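PDB 6GNE: probable starch synthase 4, chloroplastic/amyloplastic from Arabidopsis thaliana, which belongs to the starch synthase family and has the two-domain GT-B fold, with adenosine-5'-diphosphate and glycans bound in the model. Local coordinates for residues Phe118-Leu129 and Trp147-Tyr156. Numbering follows the deposited sequence.
Sequences FRRFSYFSRAAL and WQTAFVAPLY. With GLC (alpha-D-glucopyranose), chain C.
The edge of the Phe151 ring points at one face of Phe118 in a T-shaped pair. The ring centroids are 5.0 Å apart and the planes stand at 80°. Ser122 CB sits over the centre of one Phe151 face, a CH-pi contact 3.8 Å from the centroid. One face of Phe121 takes Gln148 CG in a second CH-pi contact, 3.6 Å from that ring's centroid. Trp147 has the backbone N of Phe118 and GLC O2 at its edge, in the ring plane, and its own neighbour Gln148 lays CD over one of its faces.

The contact belongs to the Rossmann-like N-terminal half of the GT-B fold. Helix 117-134 leads toward strand 141-145. Helices 146-150 and 152-160 follow that strand and cross over to its parallel neighbour 169-174. The segment axes of 118-129 and 152-156 approach to 9.8 Å and run at 45°. Val152 and Tyr156 also touch Ile142 of the strand, while helix 215-222 packs on Phe118 and Trp147.

One of the glycan pockets borders the Trp147 end. Trp147 NE1 donates to GLC O2 at 3.1 Å. Gln148 NE2 donates to GLC O3 of the same glucose at 2.8 Å. The Gln148 chain bends at chi2 (90°), which turns the amide away from the Phe121 face and toward the sugar.

Farther along, the contact is apolar. Leu129 CD1 rests on Leu155 CB, and CD2 meets Val152 CG1 and Tyr156 CD1. Arg126 CD lies against Leu155 CD2, while its head turns to Tyr160 and Cys191 O. In the middle, Ser125 OG comes close to Gln148 O and Thr149 CA. Its hydrogen bond goes to Phe121 O, 2.9 Å away and shared with Ser125 N.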
loop_
_atom_site.group_PDB
_atom_site.type_symbol
_atom_site.label_atom_id
_atom_site.label_comp_id
_atom_site.label_asym_id
_atom_site.label_seq_id
_atom_site.Cartn_x
_atom_site.Cartn_y
_atom_site.Cartn_z
ATOM N N PHE A 118 3.786 17.331 8.783
ATOM C CA PHE A 118 5.156 17.600 8.371
ATOM C C PHE A 118 6.113 17.509 9.576
ATOM O O PHE A 118 7.169 16.846 9.518
ATOM C CB PHE A 118 5.246 18.980 7.699
ATOM C CG PHE A 118 6.543 19.204 6.986
ATOM C CD1 PHE A 118 7.683 19.573 7.683
ATOM C CD2 PHE A 118 6.630 19.015 5.606
ATOM C CE1 PHE A 118 8.881 19.745 7.030
ATOM C CE2 PHE A 118 7.836 19.178 4.939
ATOM C CZ PHE A 118 8.960 19.554 5.659
ATOM N N ARG A 119 5.729 18.187 10.659
ATOM C CA ARG A 119 6.514 18.194 11.869
ATOM C C ARG A 119 6.554 16.797 12.507
ATOM O O ARG A 119 7.637 16.312 12.876
ATOM C CB ARG A 119 5.983 19.240 12.849
ATOM C CG ARG A 119 6.307 20.673 12.431
ATOM C CD ARG A 119 5.521 21.720 13.226
ATOM N NE ARG A 119 5.681 21.593 14.674
ATOM C CZ ARG A 119 6.785 21.907 15.361
ATOM N NH1 ARG A 119 6.796 21.739 16.677
ATOM N NH2 ARG A 119 7.888 22.354 14.758
ATOM N N ARG A 120 5.379 16.166 12.601
ATOM C CA ARG A 120 5.224 14.821 13.149
ATOM C C ARG A 120 6.220 13.865 12.497
ATOM O O ARG A 120 7.023 13.239 13.179
ATOM C CB ARG A 120 3.798 14.296 12.939
ATOM C CG ARG A 120 2.695 14.987 13.726
ATOM C CD ARG A 120 1.312 14.471 13.348
ATOM N NE ARG A 120 1.078 13.115 13.887
ATOM C CZ ARG A 120 0.360 12.141 13.316
ATOM N NH1 ARG A 120 -0.241 12.291 12.133
ATOM N NH2 ARG A 120 0.236 10.972 13.940
ATOM N N PHE A 121 6.223 13.781 11.175
ATOM C CA PHE A 121 7.041 12.759 10.513
ATOM C C PHE A 121 8.515 13.150 10.256
ATOM O O PHE A 121 9.396 12.283 10.205
ATOM C CB PHE A 121 6.323 12.239 9.266
ATOM C CG PHE A 121 5.045 11.490 9.582
ATOM C CD1 PHE A 121 5.103 10.203 10.096
ATOM C CD2 PHE A 121 3.794 12.078 9.387
ATOM C CE1 PHE A 121 3.943 9.505 10.384
ATOM C CE2 PHE A 121 2.626 11.393 9.692
ATOM C CZ PHE A 121 2.690 10.104 10.188
ATOM N N SER A 122 8.803 14.434 10.098
ATOM C CA SER A 122 10.202 14.878 10.090
ATOM C C SER A 122 10.861 14.632 11.466
ATOM O O SER A 122 12.032 14.245 11.528
ATOM C CB SER A 122 10.346 16.345 9.649
ATOM O OG SER A 122 9.696 17.217 10.542
ATOM N N TYR A 123 10.130 14.838 12.563
ATOM C CA TYR A 123 10.656 14.462 13.892
ATOM C C TYR A 123 11.001 12.980 13.948
ATOM O O TYR A 123 12.114 12.596 14.330
ATOM C CB TYR A 123 9.662 14.775 15.015
ATOM C CG TYR A 123 10.173 14.401 16.405
ATOM C CD1 TYR A 123 10.066 13.077 16.891
ATOM C CD2 TYR A 123 10.765 15.359 17.237
ATOM C CE1 TYR A 123 10.541 12.746 18.153
ATOM C CE2 TYR A 123 11.233 15.024 18.505
ATOM C CZ TYR A 123 11.124 13.725 18.961
ATOM O OH TYR A 123 11.572 13.409 20.231
ATOM N N PHE A 124 10.018 12.165 13.582
ATOM C CA PHE A 124 10.158 10.723 13.570
ATOM C C PHE A 124 11.377 10.281 12.768
ATOM O O PHE A 124 12.143 9.412 13.222
ATOM C CB PHE A 124 8.897 10.059 13.006
ATOM C CG PHE A 124 9.071 8.594 12.727
ATOM C CD1 PHE A 124 9.379 7.708 13.767
ATOM C CD2 PHE A 124 8.963 8.095 11.435
ATOM C CE1 PHE A 124 9.562 6.359 13.520
ATOM C CE2 PHE A 124 9.132 6.728 11.190
ATOM C CZ PHE A 124 9.435 5.864 12.234
ATOM N N SER A 125 11.541 10.869 11.584
ATOM C CA SER A 125 12.661 10.546 10.690
ATOM C C SER A 125 13.982 10.830 11.365
ATOM O O SER A 125 14.896 10.022 11.272
ATOM C CB SER A 125 12.580 11.344 9.383
ATOM O OG SER A 125 11.448 10.979 8.612
ATOM N N ARG A 126 14.074 11.965 12.052
ATOM C CA ARG A 126 15.287 12.323 12.786
ATOM C C ARG A 126 15.536 11.340 13.919
ATOM O O ARG A 126 16.609 10.741 13.990
ATOM C CB ARG A 126 15.211 13.745 13.351
ATOM C CG ARG A 126 16.456 14.212 14.089
ATOM C CD ARG A 126 17.634 14.299 13.130
ATOM N NE ARG A 126 18.930 14.450 13.800
ATOM C CZ ARG A 126 19.573 15.593 14.009
ATOM N NH1 ARG A 126 19.045 16.776 13.689
ATOM N NH2 ARG A 126 20.755 15.552 14.601
ATOM N N ALA A 127 14.534 11.165 14.778
ATOM C CA ALA A 127 14.627 10.240 15.896
ATOM C C ALA A 127 14.978 8.825 15.460
ATOM O O ALA A 127 15.692 8.135 16.182
ATOM C CB ALA A 127 13.335 10.247 16.703
ATOM N N ALA A 128 14.503 8.391 14.286
ATOM C CA ALA A 128 14.825 7.046 13.778
ATOM C C ALA A 128 16.312 6.852 13.509
ATOM O O ALA A 128 16.909 5.842 13.899
ATOM C CB ALA A 128 14.031 6.740 12.525
ATOM N N LEU A 129 16.905 7.818 12.836
ATOM C CA LEU A 129 18.362 7.819 12.617
ATOM C C LEU A 129 19.164 7.914 13.917
ATOM O O LEU A 129 20.189 7.254 14.066
ATOM C CB LEU A 129 18.762 8.956 11.669
ATOM C CG LEU A 129 18.311 8.698 10.235
ATOM C CD1 LEU A 129 18.529 9.938 9.390
ATOM C CD2 LEU A 129 19.008 7.463 9.661
ATOM N N TRP A 147 6.693 10.223 1.547
ATOM C CA TRP A 147 7.144 11.542 1.975
ATOM C C TRP A 147 7.433 11.598 3.467
ATOM O O TRP A 147 8.366 12.295 3.869
ATOM C CB TRP A 147 6.169 12.650 1.528
ATOM C CG TRP A 147 4.931 12.778 2.359
ATOM C CD1 TRP A 147 3.720 12.220 2.114
ATOM C CD2 TRP A 147 4.796 13.522 3.581
ATOM N NE1 TRP A 147 2.840 12.564 3.111
ATOM C CE2 TRP A 147 3.472 13.360 4.022
ATOM C CE3 TRP A 147 5.673 14.303 4.338
ATOM C CZ2 TRP A 147 2.990 13.965 5.184
ATOM C CZ3 TRP A 147 5.206 14.909 5.494
ATOM C CH2 TRP A 147 3.869 14.736 5.910
ATOM N N GLN A 148 6.685 10.851 4.272
ATOM C CA GLN A 148 6.852 10.897 5.726
ATOM C C GLN A 148 8.280 10.541 6.208
ATOM O O GLN A 148 8.793 11.141 7.155
ATOM C CB GLN A 148 5.829 10.000 6.425
ATOM C CG GLN A 148 4.382 10.497 6.332
ATOM C CD GLN A 148 3.628 9.973 5.101
ATOM O OE1 GLN A 148 4.242 9.529 4.128
ATOM N NE2 GLN A 148 2.289 10.018 5.153
ATOM N N THR A 149 8.933 9.596 5.541
ATOM C CA THR A 149 10.300 9.228 5.872
ATOM C C THR A 149 11.304 9.550 4.761
ATOM O O THR A 149 12.438 9.056 4.779
ATOM C CB THR A 149 10.376 7.745 6.227
ATOM O OG1 THR A 149 10.125 6.958 5.060
ATOM C CG2 THR A 149 9.374 7.436 7.301
ATOM N N ALA A 150 10.891 10.391 3.806
ATOM C CA ALA A 150 11.789 10.904 2.782
ATOM C C ALA A 150 12.906 11.734 3.387
ATOM O O ALA A 150 14.001 11.781 2.840
ATOM C CB ALA A 150 11.001 11.746 1.806
ATOM N N PHE A 151 12.626 12.368 4.519
ATOM C CA PHE A 151 13.599 13.174 5.237
ATOM C C PHE A 151 14.848 12.407 5.650
ATOM O O PHE A 151 15.874 13.025 5.881
ATOM C CB PHE A 151 12.991 13.799 6.501
ATOM C CG PHE A 151 11.709 14.551 6.271
ATOM C CD1 PHE A 151 11.730 15.857 5.815
ATOM C CD2 PHE A 151 10.486 13.950 6.528
ATOM C CE1 PHE A 151 10.566 16.551 5.613
ATOM C CE2 PHE A 151 9.307 14.624 6.313
ATOM C CZ PHE A 151 9.346 15.939 5.862
ATOM N N VAL A 152 14.749 11.087 5.779
ATOM C CA VAL A 152 15.887 10.252 6.142
ATOM C C VAL A 152 17.098 10.400 5.191
ATOM O O VAL A 152 18.239 10.470 5.658
ATOM C CB VAL A 152 15.457 8.770 6.245
ATOM C CG1 VAL A 152 16.657 7.840 6.319
ATOM C CG2 VAL A 152 14.582 8.545 7.462
ATOM N N ALA A 153 16.854 10.458 3.881
ATOM C CA ALA A 153 17.944 10.533 2.891
ATOM C C ALA A 153 18.876 11.743 3.076
ATOM O O ALA A 153 20.065 11.546 3.265
ATOM C CB ALA A 153 17.399 10.471 1.461
ATOM N N PRO A 154 18.344 12.981 3.046
ATOM C CA PRO A 154 19.231 14.128 3.303
ATOM C C PRO A 154 19.779 14.178 4.738
ATOM O O PRO A 154 20.951 14.541 4.913
ATOM C CB PRO A 154 18.348 15.348 3.019
ATOM C CG PRO A 154 16.938 14.838 3.145
ATOM C CD PRO A 154 16.982 13.417 2.689
ATOM N N LEU A 155 18.968 13.811 5.733
ATOM C CA LEU A 155 19.439 13.691 7.113
ATOM C C LEU A 155 20.648 12.770 7.243
ATOM O O LEU A 155 21.679 13.161 7.837
ATOM C CB LEU A 155 18.319 13.239 8.053
ATOM C CG LEU A 155 17.310 14.342 8.432
ATOM C CD1 LEU A 155 16.075 13.789 9.121
ATOM C CD2 LEU A 155 17.951 15.384 9.323
ATOM N N TYR A 156 20.551 11.582 6.646
ATOM C CA TYR A 156 21.642 10.606 6.718
ATOM C C TYR A 156 22.954 11.181 6.194
ATOM O O TYR A 156 23.970 11.095 6.872
ATOM C CB TYR A 156 21.297 9.327 5.952
ATOM C CG TYR A 156 22.370 8.264 6.045
ATOM C CD1 TYR A 156 22.561 7.557 7.213
ATOM C CD2 TYR A 156 23.195 7.972 4.964
ATOM C CE1 TYR A 156 23.536 6.567 7.299
ATOM C CE2 TYR A 156 24.168 6.985 5.031
ATOM C CZ TYR A 156 24.335 6.286 6.197
ATOM O OH TYR A 156 25.303 5.317 6.290
HETATM C C1 GLC C . -2.412 11.404 3.850
HETATM C C2 GLC C . -0.947 10.979 3.934
HETATM C C3 GLC C . -0.581 10.082 2.753
HETATM C C4 GLC C . -1.497 8.864 2.780
HETATM C C5 GLC C . -2.937 9.336 2.654
HETATM C C6 GLC C . -3.905 8.164 2.754
HETATM O O2 GLC C . -0.120 12.139 4.007
HETATM O O3 GLC C . 0.774 9.655 2.832
HETATM O O4 GLC C . -1.153 7.962 1.731
HETATM O O5 GLC C . -3.250 10.257 3.711
HETATM O O6 GLC C . -5.244 8.665 2.846
#